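Local structure of glycosyl hydrolase 25 (Streptococcus pneumoniae, 4FF5) at residues S106-L111 against V116-Y121; V120-A125 against E137-A142; K48-P53 against K253-T258; N169-L174 against G199-V204. The protein probably hydrolyses glycosidic bonds of the bacterial cell wall, as a family 25 glycosyl hydrolase, and acts as a virulence factor that participates in host-cell invasion. All blocks are in the same frame, centred on the assembly; numbering follows the deposited sequence.

Overall arrangement
Contact 3 opens first along the chain and closes last: the loop at 48-53, just before the first barrel strand, meets the start of the C-terminal helix at 253-258, and the other three contacts nest inside. In contact 1 strand 118-123 runs back along helix 104-112 after a short loop. Contact 2 begins on that strand, sharing Val120 and Tyr121, and brings in the following helix 129-143. Contact 4 comes later in series, tying helix 163-177 to the segment leading into strand 203-207. Contacts 2 and 4 touch where Phe170 of helix 163-177 meets Phe139 of helix 129-143 and Ala122 of the strand, whereas contacts 2 and 3 lie on opposite sides of the chain's centre, about 26 Å apart centre to centre.

Contact 1 of 4, residues S106-L111 against V116-Y121; sequences SHITEL and VPVAVY
Val118 sits between Ile108 and Leu111, giving one methyl to each. Val118 CG1, anti to the backbone N (chi1 179°), lies 4.0 Å from Ile108 CG1, and Val118 CG2 lies 3.7 Å from Leu111 CB. Ile108 and Val118 meet at a slant, but Ile108 reaches further along the strand with the end of its longer branch: Ile108 CD1 comes to 3.8 Å from Val120 CG1, the two side chains crossing at about a right angle. Every residue that touches here is buried. Val118 and Val120 also pack on Val80 and Val82 of the neighbouring strand 77-84. This is the outer layer of the TIM barrel, with helix 104-112 running almost exactly antiparallel to strand 118-123, the segment axes 9.3 Å apart at an angle of 170°. Ala119, between the two valines, turns its methyl the other way. Toward the helix end, Leu111 CB also comes 4.2 Å from Val116 CB, and the Leu111 side chain packs on Tyr68 and Ala78 as well, which brings the helix onto strand 77-84. There the contact turns polar: Val116 N donates to Leu111 O at 3.1 Å, with an N-H...O angle of 149° and the donor tilted out of the carbonyl plane. Beside it Glu110 OE1 forms a salt bridge with Arg114 of the connecting loop.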
loop_
_atom_site.group_PDB
_atom_site.type_symbol
_atom_site.label_atom_id
_atom_site.label_comp_id
_atom_site.label_asym_id
_atom_site.label_seq_id
_atom_site.Cartn_x
_atom_site.Cartn_y
_atom_site.Cartn_z
ATOM N N SER A 106 -8.473 -9.936 8.291
ATOM C CA SER A 106 -8.760 -10.990 7.319
ATOM C C SER A 106 -7.821 -11.019 6.121
ATOM O O SER A 106 -7.267 -12.076 5.764
ATOM C CB SER A 106 -10.189 -10.870 6.829
ATOM O OG SER A 106 -11.091 -11.283 7.843
ATOM N N HIS A 107 -7.646 -9.871 5.469
ATOM C CA HIS A 107 -6.773 -9.820 4.310
ATOM C C HIS A 107 -5.359 -10.196 4.677
ATOM O O HIS A 107 -4.731 -10.974 3.961
ATOM C CB HIS A 107 -6.783 -8.441 3.658
ATOM C CG HIS A 107 -8.081 -8.080 2.981
ATOM N ND1 HIS A 107 -8.894 -9.002 2.397
ATOM C CD2 HIS A 107 -8.685 -6.836 2.785
ATOM C CE1 HIS A 107 -9.959 -8.368 1.862
ATOM N NE2 HIS A 107 -9.825 -7.042 2.103
ATOM N N ILE A 108 -4.845 -9.666 5.787
ATOM C CA ILE A 108 -3.468 -9.952 6.175
ATOM C C ILE A 108 -3.288 -11.423 6.557
ATOM O O ILE A 108 -2.420 -12.099 6.007
ATOM C CB ILE A 108 -2.966 -9.041 7.314
ATOM C CG1 ILE A 108 -2.933 -7.577 6.848
ATOM C CG2 ILE A 108 -1.578 -9.463 7.763
ATOM C CD1 ILE A 108 -2.680 -6.560 7.954
ATOM N N THR A 109 -4.087 -11.901 7.502
ATOM C CA THR A 109 -3.940 -13.303 7.961
ATOM C C THR A 109 -4.166 -14.335 6.858
ATOM O O THR A 109 -3.404 -15.312 6.769
ATOM C CB THR A 109 -4.844 -13.643 9.163
ATOM O OG1 THR A 109 -6.204 -13.450 8.796
ATOM C CG2 THR A 109 -4.541 -12.752 10.314
ATOM N N GLU A 110 -5.203 -14.150 6.039
ATOM C CA GLU A 110 -5.501 -15.133 4.992
ATOM C C GLU A 110 -4.397 -15.227 3.925
ATOM O O GLU A 110 -4.115 -16.295 3.369
ATOM C CB GLU A 110 -6.870 -14.882 4.355
ATOM C CG GLU A 110 -8.059 -15.037 5.316
ATOM C CD GLU A 110 -8.552 -16.467 5.525
ATOM O OE1 GLU A 110 -7.848 -17.449 5.224
ATOM O OE2 GLU A 110 -9.690 -16.603 6.011
ATOM N N LEU A 111 -3.752 -14.102 3.655
ATOM C CA LEU A 111 -2.704 -14.070 2.663
ATOM C C LEU A 111 -1.394 -14.564 3.247
ATOM O O LEU A 111 -0.645 -15.312 2.587
ATOM C CB LEU A 111 -2.575 -12.630 2.122
ATOM C CG LEU A 111 -3.118 -12.202 0.746
ATOM C CD1 LEU A 111 -4.054 -13.146 -0.005
ATOM C CD2 LEU A 111 -3.659 -10.771 0.765
ATOM N N VAL A 116 2.000 -15.536 1.055
ATOM C CA VAL A 116 2.081 -14.274 0.296
ATOM C C VAL A 116 2.674 -13.214 1.209
ATOM O O VAL A 116 2.242 -13.072 2.367
ATOM C CB VAL A 116 0.693 -13.772 -0.189
ATOM C CG1 VAL A 116 0.818 -12.480 -1.006
ATOM C CG2 VAL A 116 -0.040 -14.841 -0.975
ATOM N N PRO A 117 3.661 -12.452 0.708
ATOM C CA PRO A 117 4.128 -11.372 1.554
ATOM C C PRO A 117 3.158 -10.180 1.485
ATOM O O PRO A 117 2.596 -9.877 0.424
ATOM C CB PRO A 117 5.503 -11.052 0.978
ATOM C CG PRO A 117 5.393 -11.410 -0.463
ATOM C CD PRO A 117 4.446 -12.565 -0.537
ATOM N N VAL A 118 2.972 -9.526 2.628
ATOM C CA VAL A 118 1.937 -8.527 2.779
ATOM C C VAL A 118 2.542 -7.299 3.437
ATOM O O VAL A 118 3.206 -7.397 4.476
ATOM C CB VAL A 118 0.783 -9.054 3.675
ATOM C CG1 VAL A 118 -0.297 -7.992 3.857
ATOM C CG2 VAL A 118 0.186 -10.324 3.084
ATOM N N ALA A 119 2.311 -6.151 2.814
ATOM C CA ALA A 119 2.665 -4.863 3.370
ATOM C C ALA A 119 1.363 -4.171 3.733
ATOM O O ALA A 119 0.283 -4.698 3.450
ATOM C CB ALA A 119 3.437 -4.060 2.328
ATOM N N VAL A 120 1.448 -2.987 4.343
ATOM C CA VAL A 120 0.247 -2.296 4.771
ATOM C C VAL A 120 0.269 -0.835 4.327
ATOM O O VAL A 120 1.336 -0.293 4.055
ATOM C CB VAL A 120 0.031 -2.383 6.314
ATOM C CG1 VAL A 120 -0.373 -3.810 6.734
ATOM C CG2 VAL A 120 1.236 -1.842 7.093
ATOM N N TYR A 121 -0.896 -0.194 4.290
ATOM C CA TYR A 121 -0.958 1.248 4.017
ATOM C C TYR A 121 -2.000 1.996 4.850
ATOM O O TYR A 121 -2.956 1.408 5.343
ATOM C CB TYR A 121 -1.141 1.544 2.502
ATOM C CG TYR A 121 -2.555 1.438 1.899
ATOM C CD1 TYR A 121 -3.393 2.559 1.841
ATOM C CD2 TYR A 121 -2.998 0.249 1.305
ATOM C CE1 TYR A 121 -4.657 2.486 1.270
ATOM C CE2 TYR A 121 -4.245 0.167 0.697
ATOM C CZ TYR A 121 -5.069 1.283 0.700
ATOM O OH TYR A 121 -6.282 1.199 0.100
#

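Contact 2 of 4, residues V120-A125 against E137-A142; sequences VYAYVA and EVFYNA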
loop_
_atom_site.group_PDB
_atom_site.type_symbol
_atom_site.label_atom_id
_atom_site.label_comp_id
_atom_site.label_asym_id
_atom_site.label_seq_id
_atom_site.Cartn_x
_atom_site.Cartn_y
_atom_site.Cartn_z
ATOM N N VAL A 120 1.448 -2.987 4.343
ATOM C CA VAL A 120 0.247 -2.296 4.771
ATOM C C VAL A 120 0.269 -0.835 4.327
ATOM O O VAL A 120 1.336 -0.293 4.055
ATOM C CB VAL A 120 0.031 -2.383 6.314
ATOM C CG1 VAL A 120 -0.373 -3.810 6.734
ATOM C CG2 VAL A 120 1.236 -1.842 7.093
ATOM N N TYR A 121 -0.896 -0.194 4.290
ATOM C CA TYR A 121 -0.958 1.248 4.017
ATOM C C TYR A 121 -2.000 1.996 4.850
ATOM O O TYR A 121 -2.956 1.408 5.343
ATOM C CB TYR A 121 -1.141 1.544 2.502
ATOM C CG TYR A 121 -2.555 1.438 1.899
ATOM C CD1 TYR A 121 -3.393 2.559 1.841
ATOM C CD2 TYR A 121 -2.998 0.249 1.305
ATOM C CE1 TYR A 121 -4.657 2.486 1.270
ATOM C CE2 TYR A 121 -4.245 0.167 0.697
ATOM C CZ TYR A 121 -5.069 1.283 0.700
ATOM O OH TYR A 121 -6.282 1.199 0.100
ATOM N N ALA A 122 -1.808 3.299 4.971
ATOM C CA ALA A 122 -2.762 4.182 5.645
ATOM C C ALA A 122 -3.051 5.372 4.762
ATOM O O ALA A 122 -2.127 5.960 4.214
ATOM C CB ALA A 122 -2.189 4.650 6.981
ATOM N N TYR A 123 -4.333 5.746 4.654
ATOM C CA TYR A 123 -4.734 6.942 3.921
ATOM C C TYR A 123 -4.475 8.126 4.848
ATOM O O TYR A 123 -5.073 8.217 5.919
ATOM C CB TYR A 123 -6.223 6.827 3.557
ATOM C CG TYR A 123 -6.819 7.944 2.729
ATOM C CD1 TYR A 123 -6.676 7.929 1.333
ATOM C CD2 TYR A 123 -7.602 8.946 3.300
ATOM C CE1 TYR A 123 -7.237 8.908 0.540
ATOM C CE2 TYR A 123 -8.160 9.959 2.508
ATOM C CZ TYR A 123 -7.969 9.921 1.123
ATOM O OH TYR A 123 -8.498 10.861 0.266
ATOM N N VAL A 124 -3.543 8.995 4.453
ATOM C CA VAL A 124 -3.034 10.069 5.314
ATOM C C VAL A 124 -3.966 11.262 5.163
ATOM O O VAL A 124 -4.095 11.817 4.083
ATOM C CB VAL A 124 -1.577 10.446 4.938
ATOM C CG1 VAL A 124 -1.097 11.652 5.728
ATOM C CG2 VAL A 124 -0.646 9.264 5.179
ATOM N N ALA A 125 -4.645 11.643 6.241
ATOM C CA ALA A 125 -5.649 12.694 6.131
ATOM C C ALA A 125 -5.790 13.559 7.395
ATOM O O ALA A 125 -6.787 14.254 7.544
ATOM C CB ALA A 125 -6.988 12.096 5.732
ATOM N N GLU A 137 0.097 6.489 14.976
ATOM C CA GLU A 137 0.157 5.558 16.103
ATOM C C GLU A 137 -0.915 4.466 16.017
ATOM O O GLU A 137 -0.614 3.288 16.212
ATOM C CB GLU A 137 0.111 6.298 17.447
ATOM C CG GLU A 137 0.257 5.355 18.631
ATOM C CD GLU A 137 0.668 6.050 19.911
ATOM O OE1 GLU A 137 0.685 7.301 19.944
ATOM O OE2 GLU A 137 0.988 5.327 20.885
ATOM N N VAL A 138 -2.151 4.865 15.716
ATOM C CA VAL A 138 -3.267 3.933 15.499
ATOM C C VAL A 138 -2.930 2.888 14.424
ATOM O O VAL A 138 -3.276 1.686 14.552
ATOM C CB VAL A 138 -4.560 4.708 15.117
ATOM C CG1 VAL A 138 -5.689 3.765 14.702
ATOM C CG2 VAL A 138 -5.014 5.602 16.267
ATOM N N PHE A 139 -2.261 3.360 13.373
ATOM C CA PHE A 139 -1.892 2.562 12.187
ATOM C C PHE A 139 -0.801 1.591 12.576
ATOM O O PHE A 139 -0.919 0.400 12.339
ATOM C CB PHE A 139 -1.409 3.530 11.107
ATOM C CG PHE A 139 -0.774 2.894 9.895
ATOM C CD1 PHE A 139 -1.352 1.785 9.250
ATOM C CD2 PHE A 139 0.349 3.497 9.311
ATOM C CE1 PHE A 139 -0.770 1.246 8.099
ATOM C CE2 PHE A 139 0.915 2.964 8.152
ATOM C CZ PHE A 139 0.349 1.848 7.539
ATOM N N TYR A 140 0.258 2.106 13.205
ATOM C CA TYR A 140 1.343 1.246 13.641
ATOM C C TYR A 140 0.878 0.159 14.617
ATOM O O TYR A 140 1.257 -0.998 14.467
ATOM C CB TYR A 140 2.494 2.045 14.235
ATOM C CG TYR A 140 3.720 1.209 14.476
ATOM C CD1 TYR A 140 3.981 0.670 15.743
ATOM C CD2 TYR A 140 4.592 0.909 13.433
ATOM C CE1 TYR A 140 5.099 -0.114 15.967
ATOM C CE2 TYR A 140 5.711 0.122 13.646
ATOM C CZ TYR A 140 5.959 -0.376 14.912
ATOM O OH TYR A 140 7.061 -1.148 15.120
ATOM N N ASN A 141 0.084 0.540 15.612
ATOM C CA ASN A 141 -0.355 -0.411 16.638
ATOM C C ASN A 141 -1.280 -1.476 16.090
ATOM O O ASN A 141 -1.268 -2.608 16.566
ATOM C CB ASN A 141 -0.973 0.307 17.837
ATOM C CG ASN A 141 0.038 1.154 18.596
ATOM O OD1 ASN A 141 1.255 0.989 18.434
ATOM N ND2 ASN A 141 -0.457 2.087 19.416
ATOM N N ALA A 142 -2.048 -1.140 15.057
ATOM C CA ALA A 142 -2.930 -2.130 14.457
ATOM C C ALA A 142 -2.187 -3.100 13.518
ATOM O O ALA A 142 -2.491 -4.280 13.455
ATOM C CB ALA A 142 -4.091 -1.447 13.745
#
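Phe139 swings its ring out toward Ala122 and Val120 because CG stands anti to the backbone N (chi1 170°), while chi2 of 46° turns one face of the ring down onto Ala122. This is the strand-to-helix half of a beta-alpha-beta crossover in the TIM barrel: strand 118-123 leads into helix 129-143, which packs against the outside of the barrel before strand 151-155 follows. The helix runs back roughly antiparallel to the strand, the axes of the two segments approaching to 9.5 Å.

Of segment 137-142, only Phe139 touches the strand segment. Ala122 CB lies over the middle of the Phe139 ring, 3.5 Å from its centroid and only 5° off the ring normal, a CH-pi contact in which the methyl is almost equally far from most of the ring atoms. Val120 meets the outer part of the same ring with its second methyl, Val120 CG2 standing 3.8 Å from Phe139 CE1; the two side chains lie alongside with opposite headings. Between these residues the ring rests against the main chain, with Phe139 CZ 3.6 Å from Tyr121 C. The CB of Tyr121 points away from the helix, and its side chain touches Arg81, Trp152 and Asp154. Phe170 of helix 163-177 packs on both Ala122 and Phe139, so that a second helix joins the cluster. The nearest polar atom of the strand to the ring is the carbonyl oxygen Tyr121 O, 3.5 Å from Phe139 CE1 in an oblique approach.

Contact 3 of 4, residues K48-P53 against K253-T258; sequences KHLDKP and KNKEET
A type I beta turn from His49 to Lys52 presents Leu50 and Asp51 to Lys255 and Glu256, in the first turn of helix 255-263. The contact thus joins the entrance to the first strand of the TIM barrel, 54-57, to the C-terminal helix that follows its last strand, at the protein surface. The turn is closed by Lys52 N donating to His49 O, and the helix start is capped by Asn254, whose OD1 accepts from Glu257 N at 2.7 Å, nearly straight and in the carbonyl plane.

Lys255 carries the contact. Its extended chain, with CG anti to the backbone N (chi1 -172°), passes Leu50 head to tail, Leu50 CD1 lying 4.0 Å from Lys255 CG. Leu50 CD2 reaches beyond it to the helix backbone, 4.0 Å from Glu256 CA. Leu50 thus lies along part of the lysine's aliphatic chain, while the amino group arrives at the turn. There Lys255 NZ donates to Leu50 O at 3.0 Å, from a position tilted out of the carbonyl plane, and forms a salt bridge with Asp51 OD1 at 2.9 Å, using the anti lone pair of that oxygen. A water is its third partner: it accepts from Lys255 NZ at 2.8 Å and donates to Lys52 O at 2.9 Å, a carbonyl oxygen that also bonds Ser76 OG.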
loop_
_atom_site.group_PDB
_atom_site.type_symbol
_atom_site.label_atom_id
_atom_site.label_comp_id
_atom_site.label_asym_id
_atom_site.label_seq_id
_atom_site.Cartn_x
_atom_site.Cartn_y
_atom_site.Cartn_z
ATOM N N LYS A 48 9.301 -17.665 -7.599
ATOM C CA LYS A 48 8.398 -18.419 -8.486
ATOM C C LYS A 48 7.231 -17.599 -9.067
ATOM O O LYS A 48 6.828 -17.816 -10.211
ATOM C CB LYS A 48 7.841 -19.641 -7.741
ATOM C CG LYS A 48 7.137 -20.664 -8.623
ATOM C CD LYS A 48 6.578 -21.821 -7.806
ATOM C CE LYS A 48 5.812 -22.801 -8.677
ATOM N N HIS A 49 6.689 -16.672 -8.280
ATOM C CA HIS A 49 5.509 -15.915 -8.686
ATOM C C HIS A 49 5.805 -14.480 -9.066
ATOM O O HIS A 49 4.884 -13.677 -9.228
ATOM C CB HIS A 49 4.459 -15.962 -7.583
ATOM C CG HIS A 49 3.788 -17.314 -7.440
ATOM N ND1 HIS A 49 2.988 -17.614 -6.406
ATOM C CD2 HIS A 49 3.836 -18.447 -8.245
ATOM C CE1 HIS A 49 2.522 -18.871 -6.548
ATOM N NE2 HIS A 49 3.044 -19.380 -7.676
ATOM N N LEU A 50 7.086 -14.168 -9.242
ATOM C CA LEU A 50 7.557 -12.793 -9.431
ATOM C C LEU A 50 6.866 -12.039 -10.579
ATOM O O LEU A 50 6.701 -10.834 -10.502
ATOM C CB LEU A 50 9.083 -12.787 -9.608
ATOM C CG LEU A 50 9.828 -11.470 -9.781
ATOM C CD1 LEU A 50 9.732 -10.640 -8.519
ATOM C CD2 LEU A 50 11.282 -11.754 -10.131
ATOM N N ASP A 51 6.448 -12.736 -11.633
ATOM C CA ASP A 51 5.772 -12.044 -12.737
ATOM C C ASP A 51 4.246 -11.934 -12.597
ATOM O O ASP A 51 3.568 -11.398 -13.469
ATOM C CB ASP A 51 6.199 -12.618 -14.084
ATOM C CG ASP A 51 7.676 -12.359 -14.378
ATOM O OD1 ASP A 51 8.240 -11.344 -13.888
ATOM O OD2 ASP A 51 8.278 -13.176 -15.097
ATOM N N LYS A 52 3.720 -12.415 -11.476
ATOM C CA LYS A 52 2.326 -12.209 -11.145
ATOM C C LYS A 52 2.207 -10.816 -10.500
ATOM O O LYS A 52 3.167 -10.321 -9.904
ATOM C CB LYS A 52 1.835 -13.317 -10.216
ATOM C CG LYS A 52 1.479 -14.603 -10.959
ATOM C CD LYS A 52 1.755 -15.840 -10.121
ATOM C CE LYS A 52 1.341 -17.132 -10.825
ATOM N NZ LYS A 52 1.576 -17.096 -12.294
ATOM N N PRO A 53 1.042 -10.170 -10.646
ATOM C CA PRO A 53 0.939 -8.771 -10.224
ATOM C C PRO A 53 0.897 -8.599 -8.700
ATOM O O PRO A 53 0.619 -9.558 -7.970
ATOM C CB PRO A 53 -0.393 -8.334 -10.826
ATOM C CG PRO A 53 -1.196 -9.573 -10.906
ATOM C CD PRO A 53 -0.220 -10.673 -11.218
ATOM N N LYS A 253 13.643 -0.603 -12.610
ATOM C CA LYS A 253 14.398 -1.160 -11.485
ATOM C C LYS A 253 14.741 -2.611 -11.805
ATOM O O LYS A 253 14.143 -3.194 -12.709
ATOM C CB LYS A 253 13.558 -1.080 -10.189
ATOM C CG LYS A 253 13.274 0.340 -9.694
ATOM C CD LYS A 253 14.518 0.941 -9.063
ATOM C CE LYS A 253 14.303 2.381 -8.659
ATOM N NZ LYS A 253 15.429 2.815 -7.790
ATOM N N ASN A 254 15.698 -3.198 -11.090
ATOM C CA ASN A 254 15.869 -4.654 -11.147
ATOM C C ASN A 254 14.687 -5.298 -10.421
ATOM O O ASN A 254 14.489 -5.065 -9.229
ATOM C CB ASN A 254 17.172 -5.097 -10.494
ATOM C CG ASN A 254 17.298 -6.613 -10.417
ATOM O OD1 ASN A 254 16.751 -7.257 -9.523
ATOM N ND2 ASN A 254 18.030 -7.191 -11.362
ATOM N N LYS A 255 13.920 -6.118 -11.125
ATOM C CA LYS A 255 12.654 -6.595 -10.584
ATOM C C LYS A 255 12.797 -7.448 -9.315
ATOM O O LYS A 255 12.127 -7.187 -8.292
ATOM C CB LYS A 255 11.835 -7.328 -11.644
ATOM C CG LYS A 255 10.438 -7.648 -11.150
ATOM C CD LYS A 255 9.544 -8.116 -12.273
ATOM C CE LYS A 255 8.106 -8.131 -11.790
ATOM N NZ LYS A 255 7.223 -8.836 -12.742
ATOM N N GLU A 256 13.659 -8.457 -9.378
ATOM C CA GLU A 256 13.890 -9.323 -8.232
ATOM C C GLU A 256 14.416 -8.569 -6.997
ATOM O O GLU A 256 13.923 -8.791 -5.892
ATOM C CB GLU A 256 14.834 -10.463 -8.607
ATOM C CG GLU A 256 14.804 -11.613 -7.613
ATOM C CD GLU A 256 15.836 -12.668 -7.937
ATOM O OE1 GLU A 256 16.444 -13.213 -6.995
ATOM O OE2 GLU A 256 16.037 -12.941 -9.137
ATOM N N GLU A 257 15.395 -7.681 -7.177
ATOM C CA GLU A 257 15.945 -6.897 -6.045
ATOM C C GLU A 257 14.925 -5.968 -5.404
ATOM O O GLU A 257 14.892 -5.819 -4.182
ATOM C CB GLU A 257 17.166 -6.070 -6.463
ATOM C CG GLU A 257 18.467 -6.865 -6.509
ATOM C CD GLU A 257 19.620 -6.053 -7.077
ATOM O OE1 GLU A 257 19.445 -4.821 -7.283
ATOM O OE2 GLU A 257 20.701 -6.645 -7.308
ATOM N N THR A 258 14.113 -5.332 -6.242
ATOM C CA THR A 258 13.096 -4.392 -5.778
ATOM C C THR A 258 11.933 -5.102 -5.092
ATOM O O THR A 258 11.407 -4.621 -4.091
ATOM C CB THR A 258 12.614 -3.479 -6.924
ATOM O OG1 THR A 258 13.754 -2.814 -7.498
ATOM C CG2 THR A 258 11.651 -2.401 -6.403
HETATM O O HOH W 1 4.603 -8.644 -11.746
#

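Contact 4 of 4, residues N169-L174 against G199-V204; sequences NFRAKL and GKFTSV
Apolar contact comes first: the aliphatic part of Arg171 lies across one face of the Phe201 ring. Arg171 CD stands over the ring centre, 3.8 Å from the centroid and 11° off the normal, a CH-pi contact, and Arg171 CG presses closer still, 3.4 Å from Phe201 CE2. The arginine chain bends about its CG-CD bond (chi3 59°), and its guanidinium ends up 88° from the ring plane, so it does not stack on Phe201. Instead Lys200 CB covers one guanidinium face toward its rim, 3.8 Å from Arg171 NE.

Among the polar links, a water bridges the segments, accepting from Arg171 NH1 at 2.9 Å and donating to Lys200 O at 2.8 Å. Arg171 NE forms a salt bridge with Glu168 OE1, one turn back on its own helix.

The charges themselves are alike, Arg171 NH2 standing 4.3 Å from Lys200 NZ. This surface contact connects helix 163-177 of the TIM barrel with the approach to strand 203-207, and Phe201 packs inward on Ile182 and Ile184 of the strand between. The arginine methylenes thus pack on Phe201 and Lys200 CB lies over the guanidinium, while Glu168 may offset part of the repulsion between the two cations, through its salt bridge to Arg171 and its long, weak pair with Lys200.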
loop_
_atom_site.group_PDB
_atom_site.type_symbol
_atom_site.label_atom_id
_atom_site.label_comp_id
_atom_site.label_asym_id
_atom_site.label_seq_id
_atom_site.Cartn_x
_atom_site.Cartn_y
_atom_site.Cartn_z
ATOM N N ASN A 169 5.206 14.796 9.422
ATOM C CA ASN A 169 4.777 14.509 10.800
ATOM C C ASN A 169 4.370 13.042 10.968
ATOM O O ASN A 169 4.780 12.363 11.936
ATOM C CB ASN A 169 3.616 15.405 11.230
ATOM C CG ASN A 169 3.991 16.872 11.295
ATOM O OD1 ASN A 169 5.126 17.234 11.648
ATOM N ND2 ASN A 169 3.032 17.735 10.964
ATOM N N PHE A 170 3.576 12.567 10.009
ATOM C CA PHE A 170 3.122 11.178 9.996
ATOM C C PHE A 170 4.323 10.228 9.900
ATOM O O PHE A 170 4.455 9.313 10.725
ATOM C CB PHE A 170 2.151 10.972 8.830
ATOM C CG PHE A 170 1.325 9.696 8.907
ATOM C CD1 PHE A 170 1.902 8.445 8.702
ATOM C CD2 PHE A 170 -0.041 9.761 9.146
ATOM C CE1 PHE A 170 1.132 7.286 8.743
ATOM C CE2 PHE A 170 -0.822 8.602 9.201
ATOM C CZ PHE A 170 -0.230 7.359 9.000
ATOM N N ARG A 171 5.176 10.441 8.888
ATOM C CA ARG A 171 6.375 9.624 8.681
ATOM C C ARG A 171 7.289 9.546 9.920
ATOM O O ARG A 171 7.682 8.455 10.343
ATOM C CB ARG A 171 7.181 10.160 7.487
ATOM C CG ARG A 171 8.253 9.198 6.995
ATOM C CD ARG A 171 9.458 9.934 6.394
ATOM N NE ARG A 171 10.070 10.842 7.375
ATOM C CZ ARG A 171 10.921 10.478 8.334
ATOM N NH1 ARG A 171 11.279 9.207 8.463
ATOM N NH2 ARG A 171 11.397 11.394 9.180
ATOM N N ALA A 172 7.651 10.713 10.454
ATOM C CA ALA A 172 8.498 10.810 11.649
ATOM C C ALA A 172 7.921 10.038 12.837
ATOM O O ALA A 172 8.651 9.335 13.553
ATOM C CB ALA A 172 8.712 12.271 12.027
ATOM N N LYS A 173 6.614 10.174 13.063
ATOM C CA LYS A 173 5.996 9.463 14.177
ATOM C C LYS A 173 6.085 7.949 13.978
ATOM O O LYS A 173 6.445 7.205 14.904
ATOM C CB LYS A 173 4.554 9.919 14.407
ATOM C CG LYS A 173 3.861 9.226 15.580
ATOM C CD LYS A 173 4.375 9.781 16.917
ATOM C CE LYS A 173 3.508 9.292 18.067
ATOM N NZ LYS A 173 3.967 9.898 19.347
ATOM N N LEU A 174 5.793 7.490 12.760
ATOM C CA LEU A 174 5.850 6.069 12.452
ATOM C C LEU A 174 7.254 5.514 12.689
ATOM O O LEU A 174 7.412 4.446 13.280
ATOM C CB LEU A 174 5.430 5.855 10.998
ATOM C CG LEU A 174 5.020 4.478 10.510
ATOM C CD1 LEU A 174 3.922 3.908 11.398
ATOM C CD2 LEU A 174 4.557 4.562 9.062
ATOM N N GLY A 199 12.147 12.397 -0.196
ATOM C CA GLY A 199 13.553 12.073 0.113
ATOM C C GLY A 199 13.796 11.196 1.336
ATOM O O GLY A 199 14.652 10.322 1.321
ATOM N N LYS A 200 13.036 11.418 2.405
ATOM C CA LYS A 200 13.221 10.653 3.637
ATOM C C LYS A 200 12.517 9.289 3.675
ATOM O O LYS A 200 12.757 8.480 4.593
ATOM C CB LYS A 200 12.830 11.493 4.844
ATOM C CG LYS A 200 13.633 12.781 4.958
ATOM C CD LYS A 200 13.718 13.212 6.401
ATOM C CE LYS A 200 12.929 14.469 6.661
ATOM N NZ LYS A 200 13.414 15.008 7.969
ATOM N N PHE A 201 11.650 9.035 2.690
ATOM C CA PHE A 201 10.999 7.737 2.585
ATOM C C PHE A 201 11.962 6.730 1.989
ATOM O O PHE A 201 12.927 7.108 1.319
ATOM C CB PHE A 201 9.705 7.836 1.754
ATOM C CG PHE A 201 8.648 8.649 2.424
ATOM C CD1 PHE A 201 8.580 10.028 2.244
ATOM C CD2 PHE A 201 7.723 8.036 3.271
ATOM C CE1 PHE A 201 7.615 10.791 2.904
ATOM C CE2 PHE A 201 6.760 8.795 3.917
ATOM C CZ PHE A 201 6.707 10.171 3.748
ATOM N N THR A 202 11.697 5.447 2.231
ATOM C CA THR A 202 12.592 4.371 1.769
ATOM C C THR A 202 12.166 3.797 0.414
ATOM O O THR A 202 12.927 3.062 -0.242
ATOM C CB THR A 202 12.760 3.245 2.829
ATOM O OG1 THR A 202 11.486 2.690 3.163
ATOM C CG2 THR A 202 13.418 3.761 4.102
ATOM N N SER A 203 10.956 4.153 -0.014
ATOM C CA SER A 203 10.452 3.786 -1.339
ATOM C C SER A 203 9.329 4.729 -1.784
ATOM O O SER A 203 8.704 5.405 -0.958
ATOM C CB SER A 203 9.925 2.347 -1.337
ATOM O OG SER A 203 9.568 1.921 -2.652
ATOM N N VAL A 204 9.071 4.750 -3.091
ATOM C CA VAL A 204 8.010 5.576 -3.664
ATOM C C VAL A 204 7.118 4.707 -4.536
ATOM O O VAL A 204 7.596 3.864 -5.316
ATOM C CB VAL A 204 8.563 6.798 -4.446
ATOM C CG1 VAL A 204 7.409 7.637 -4.999
ATOM C CG2 VAL A 204 9.446 7.658 -3.530
HETATM O O HOH W 2 11.200 7.078 6.504
#